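Local atomic coordinates of endo-beta-1,4-glucanase (cellulase B) (Bacillus halodurans, PDB entry 4V2X), a protein that probably hydrolyses beta-1,4-linked glucans, using a family 5 catalytic module joined to an immunoglobulin-like module and a family 46 carbohydrate-binding module. Residues A[386-391]-A[469-474]; A[416-421]-A[465-470]. One frame throughout, in Å; residues are numbered along the deposited sequence.

Contact 1: A[386-391]-A[469-474]; sequences GRSSVA and RGADWH
The indole of Trp473 lays one face against the backbone of Val390 and Ala391, in an aromatic packing contact between the two sheets of the immunoglobulin-like module. Ser388 bonds to the loop that leads into Trp473. The contact lies where the chain leaves the catalytic module. Strand 390-391 belongs to one sheet and strand 473-480 to the other. Residues 386-389 come straight from helix 374-385.

With chi1 at -175°, Trp473 CG stands beside the carbonyl carbon and the indole is turned toward segment 386-391. Ala391 N lies 3.7 Å above the ring plane, over its centre. Val390 CA makes a CH-pi contact with the six-membered ring, 4.1 Å from its centroid. Val390 CG1 comes within 3.7 Å of Trp473 CZ3. Ala391 CB sits over the pyrrole end of the ring, 3.4 Å from Trp473 NE1. That N-H is used by Ser393 O.

The other end of the contact is polar. Ser388 OG accepts a nearly straight hydrogen bond from Ala471 N (2.9 Å, 166° at the hydrogen). The hydroxyl also passes 3.5 Å from Gly470 CA. Beside it, water 2 makes three bonds: it accepts from Ser389 N and donates to Arg469 O and Ala471 O. Water 1 lies 2.7 Å from Ser389 O. It also reaches Ala471 O, but other acceptors compete for its protons. The side chain of Ser389 takes no part in these bonds; its OG bonds to Leu413 O.

Helix 334-350 of the catalytic module closes over the same region. Glu342 binds Arg387 in a salt bridge, and Lys339 reaches Ala391 O. The chemistry is thus divided: an aromatic face packs against the start of strand 390-391, while one hydroxyl and two waters link backbone atoms of the two loops, which do not pair as regular strands.

Contact 2: A[416-421]-A[465-470]; sequences NELTGL and AEFNRG. With CA (calcium ion), chain C.
A classic beta bulge, in which Thr419 and Gly420 both face Glu466, lies in the antiparallel pairing of strands 418-423 and 458-467 of the immunoglobulin-like module. A calcium ion sits at the end of strand 458-467. Glu466 O takes the main bulge bond from Thr419 N (2.8 Å) and a weak one from Gly420 N. Glu466 N returns a bond to Gly420 O (2.9 Å).

Beyond the bulge the pairing runs into the loop after the strand. Asn468 N donates to Glu417 O (3.0 Å). Asn468 CG lies between the backbone N and the carbonyl carbon (chi1 66°), and this turns OD1 to Glu417 N. That bond is 2.9 Å long and almost straight (176°), but the N-H arrives from above the carbonyl plane. Asn468 therefore grips Glu417 by both backbone and side chain. Next along, Arg469 crosses Asn416, with guanidinium and amide planes 88° apart. Asn416 OD1 receives two weak bonds, from Arg469 NE and NH2. Asn416 ND2 bonds to Ser389 OG and Arg387 O.

Phe467 O binds the calcium ion at 2.4 Å. Five waters and two atoms from outside the two segments complete the shell. One of the waters, water 4, also bonds to Thr419 OG1. Water 3 bridges that hydroxyl to Glu466 OE1, while Glu466 OE2 forms a salt bridge with Arg422.

The apolar side is closed by Leu418 CD1, 3.7 Å from Phe467 CE1 and 3.9 Å from Ala465 CB. Leu421 CD1 also packs on Ala465. Across the sandwich these leucines meet Tyr434, Leu436, Leu441 and Val443 of strands 434-437 and 440-443, and strand 473-480 flanks strand 458-467 on its other side.

Overall arrangement
Contacts 1 and 2 lie side by side in the immunoglobulin-like module, their centres about 7 Å apart. They share Arg469 and Gly470, in the turn between strands 458-467 and 473-480. These strands are neighbours in one sheet, and Trp473 O lies 2.8 Å from Ala465 N, probably hydrogen-bonded. Ser389 of contact 1 touches both segments of contact 2: its OG is 3.1 Å from Asn416 ND2 and packs 3.4 Å from Phe467 CD1. The calcium ion bound in contact 2 also lies near contact 1, about 6 Å from Gly470 CA. Contact 1 is the one touched by helix 334-350 of the catalytic module; contact 2 packs on strands 434-437 and 440-443.

Contact 1: A[386-391]-A[469-474]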
# COMPACT_ATOMS: atom_id res chain seq x y z
N GLY A 386 16.21 19.91 -30.66
CA GLY A 386 16.41 21.14 -29.92
C GLY A 386 15.25 22.09 -30.10
O GLY A 386 14.27 21.75 -30.76
N ARG A 387 15.35 23.27 -29.51
CA ARG A 387 14.23 24.19 -29.47
C ARG A 387 14.05 24.94 -30.77
O ARG A 387 15.02 25.24 -31.48
CB ARG A 387 14.37 25.18 -28.33
CG ARG A 387 14.43 24.52 -26.96
CD ARG A 387 13.87 25.42 -25.88
NE ARG A 387 12.42 25.57 -25.98
CZ ARG A 387 11.66 26.19 -25.07
NH1 ARG A 387 12.20 26.73 -23.98
NH2 ARG A 387 10.35 26.26 -25.24
N SER A 388 12.80 25.24 -31.08
CA SER A 388 12.45 26.09 -32.21
C SER A 388 11.92 27.43 -31.70
O SER A 388 11.25 27.51 -30.65
CB SER A 388 11.41 25.42 -33.09
OG SER A 388 11.91 24.24 -33.70
N SER A 389 12.20 28.47 -32.46
CA SER A 389 11.69 29.79 -32.16
C SER A 389 10.24 29.83 -32.58
O SER A 389 9.86 29.26 -33.61
CB SER A 389 12.48 30.84 -32.93
OG SER A 389 13.86 30.72 -32.62
N VAL A 390 9.42 30.50 -31.78
CA VAL A 390 7.99 30.60 -32.04
C VAL A 390 7.58 32.06 -31.91
O VAL A 390 8.42 32.93 -31.68
CB VAL A 390 7.19 29.69 -31.09
CG1 VAL A 390 7.59 28.24 -31.29
CG2 VAL A 390 7.38 30.08 -29.63
N ALA A 391 6.29 32.34 -32.05
CA ALA A 391 5.81 33.71 -31.98
C ALA A 391 4.44 33.78 -31.31
O ALA A 391 3.79 32.75 -31.10
CB ALA A 391 5.75 34.33 -33.38
N ARG A 469 18.66 27.61 -36.01
CA ARG A 469 18.31 26.27 -35.57
C ARG A 469 16.80 26.13 -35.50
O ARG A 469 16.08 27.12 -35.34
CB ARG A 469 18.88 26.01 -34.18
CG ARG A 469 20.38 26.18 -34.07
CD ARG A 469 20.90 25.87 -32.68
NE ARG A 469 20.34 26.78 -31.67
CZ ARG A 469 20.51 26.63 -30.35
NH1 ARG A 469 21.23 25.63 -29.86
NH2 ARG A 469 19.96 27.51 -29.52
N GLY A 470 16.32 24.90 -35.64
CA GLY A 470 14.91 24.61 -35.43
C GLY A 470 14.03 24.93 -36.62
O GLY A 470 14.49 25.41 -37.66
N ALA A 471 12.74 24.69 -36.44
CA ALA A 471 11.77 24.84 -37.52
C ALA A 471 11.53 26.30 -37.90
O ALA A 471 11.62 27.19 -37.06
CB ALA A 471 10.46 24.18 -37.12
N ASP A 472 11.22 26.53 -39.17
CA ASP A 472 10.73 27.84 -39.61
C ASP A 472 9.39 28.11 -38.93
O ASP A 472 8.63 27.17 -38.68
CB ASP A 472 10.50 27.86 -41.12
CG ASP A 472 11.77 27.80 -41.93
OD1 ASP A 472 12.88 28.02 -41.40
OD2 ASP A 472 11.66 27.52 -43.15
N TRP A 473 9.10 29.38 -38.65
CA TRP A 473 7.78 29.79 -38.16
C TRP A 473 7.02 30.49 -39.29
O TRP A 473 7.56 31.38 -39.95
CB TRP A 473 7.90 30.71 -36.95
CG TRP A 473 6.58 31.06 -36.32
CD1 TRP A 473 5.86 32.20 -36.52
CD2 TRP A 473 5.82 30.26 -35.40
NE1 TRP A 473 4.70 32.17 -35.79
CE2 TRP A 473 4.65 30.99 -35.09
CE3 TRP A 473 6.02 29.00 -34.81
CZ2 TRP A 473 3.68 30.50 -34.21
CZ3 TRP A 473 5.05 28.52 -33.94
CH2 TRP A 473 3.90 29.27 -33.65
N HIS A 474 5.77 30.10 -39.50
CA HIS A 474 4.99 30.59 -40.63
C HIS A 474 3.86 31.49 -40.19
O HIS A 474 2.99 31.06 -39.44
CB HIS A 474 4.41 29.40 -41.39
CG HIS A 474 5.41 28.35 -41.71
ND1 HIS A 474 6.27 28.44 -42.77
CD2 HIS A 474 5.69 27.17 -41.10
CE1 HIS A 474 7.04 27.37 -42.81
NE2 HIS A 474 6.72 26.59 -41.80
O HOH W 1 9.16 27.34 -35.43
O HOH W 2 13.40 27.76 -34.93

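Contact 2: A[416-421]-A[465-470]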
# COMPACT_ATOMS: atom_id res chain seq x y z
N ASN A 416 17.69 30.83 -30.23
CA ASN A 416 18.07 30.88 -31.64
C ASN A 416 18.20 32.30 -32.13
O ASN A 416 17.85 33.25 -31.42
CB ASN A 416 17.06 30.13 -32.49
CG ASN A 416 16.84 28.71 -32.03
OD1 ASN A 416 17.77 28.04 -31.57
ND2 ASN A 416 15.60 28.24 -32.15
N GLU A 417 18.70 32.44 -33.35
CA GLU A 417 18.80 33.74 -34.01
C GLU A 417 17.98 33.71 -35.29
O GLU A 417 17.92 32.69 -35.99
CB GLU A 417 20.26 34.06 -34.33
CG GLU A 417 21.22 33.96 -33.15
CD GLU A 417 21.02 35.04 -32.09
OE1 GLU A 417 20.28 36.01 -32.34
OE2 GLU A 417 21.63 34.91 -31.00
N LEU A 418 17.33 34.83 -35.60
CA LEU A 418 16.63 35.00 -36.87
C LEU A 418 17.67 35.14 -37.98
O LEU A 418 18.54 36.00 -37.90
CB LEU A 418 15.75 36.24 -36.82
CG LEU A 418 14.92 36.55 -38.07
CD1 LEU A 418 13.73 35.60 -38.15
CD2 LEU A 418 14.45 38.00 -38.05
N THR A 419 17.60 34.29 -39.00
CA THR A 419 18.55 34.34 -40.11
C THR A 419 17.97 34.99 -41.36
O THR A 419 18.71 35.46 -42.22
CB THR A 419 19.09 32.95 -40.47
OG1 THR A 419 18.01 32.06 -40.73
CG2 THR A 419 19.92 32.40 -39.31
N GLY A 420 16.64 35.02 -41.46
CA GLY A 420 16.00 35.61 -42.62
C GLY A 420 14.50 35.55 -42.56
O GLY A 420 13.92 34.93 -41.67
N LEU A 421 13.87 36.22 -43.52
CA LEU A 421 12.43 36.28 -43.63
C LEU A 421 12.09 36.11 -45.11
O LEU A 421 12.80 36.64 -45.97
CB LEU A 421 11.93 37.63 -43.12
CG LEU A 421 10.55 37.69 -42.49
CD1 LEU A 421 10.49 36.81 -41.26
CD2 LEU A 421 10.17 39.13 -42.16
N ALA A 465 9.47 33.09 -41.11
CA ALA A 465 10.67 33.42 -40.34
C ALA A 465 11.58 32.22 -40.28
O ALA A 465 11.16 31.12 -39.88
CB ALA A 465 10.29 33.87 -38.93
N GLU A 466 12.84 32.45 -40.66
CA GLU A 466 13.87 31.42 -40.70
C GLU A 466 14.86 31.67 -39.57
O GLU A 466 15.22 32.82 -39.30
CB GLU A 466 14.61 31.45 -42.04
CG GLU A 466 13.71 31.15 -43.23
CD GLU A 466 14.40 31.36 -44.57
OE1 GLU A 466 15.35 32.17 -44.64
OE2 GLU A 466 13.99 30.71 -45.55
N PHE A 467 15.28 30.59 -38.91
CA PHE A 467 16.18 30.68 -37.77
C PHE A 467 17.40 29.78 -37.98
O PHE A 467 17.38 28.86 -38.81
CB PHE A 467 15.43 30.29 -36.49
CG PHE A 467 14.20 31.11 -36.26
CD1 PHE A 467 14.29 32.34 -35.61
CD2 PHE A 467 12.96 30.68 -36.72
CE1 PHE A 467 13.16 33.12 -35.41
CE2 PHE A 467 11.83 31.46 -36.52
CZ PHE A 467 11.93 32.68 -35.87
N ASN A 468 18.47 30.06 -37.24
CA ASN A 468 19.72 29.30 -37.40
C ASN A 468 19.57 27.85 -36.94
O ASN A 468 20.29 26.97 -37.42
CB ASN A 468 20.89 30.00 -36.69
CG ASN A 468 20.73 30.03 -35.18
OD1 ASN A 468 19.62 30.04 -34.64
ND2 ASN A 468 21.85 30.09 -34.48
N ARG A 469 18.66 27.61 -36.01
CA ARG A 469 18.31 26.27 -35.57
C ARG A 469 16.80 26.13 -35.50
O ARG A 469 16.08 27.12 -35.34
CB ARG A 469 18.88 26.01 -34.18
CG ARG A 469 20.38 26.18 -34.07
CD ARG A 469 20.90 25.87 -32.68
NE ARG A 469 20.34 26.78 -31.67
CZ ARG A 469 20.51 26.63 -30.35
NH1 ARG A 469 21.23 25.63 -29.86
NH2 ARG A 469 19.96 27.51 -29.52
N GLY A 470 16.32 24.90 -35.64
CA GLY A 470 14.91 24.61 -35.43
C GLY A 470 14.03 24.93 -36.62
O GLY A 470 14.49 25.41 -37.66
CA CA C . 16.93 27.30 -40.53
O HOH W 3 17.67 32.38 -43.35
O HOH W 4 17.98 29.27 -41.63
O HOH W 5 14.61 27.68 -39.43
O HOH W 6 19.20 26.69 -40.25
O HOH W 7 16.90 25.79 -38.74
O HOH W 8 15.97 25.13 -41.46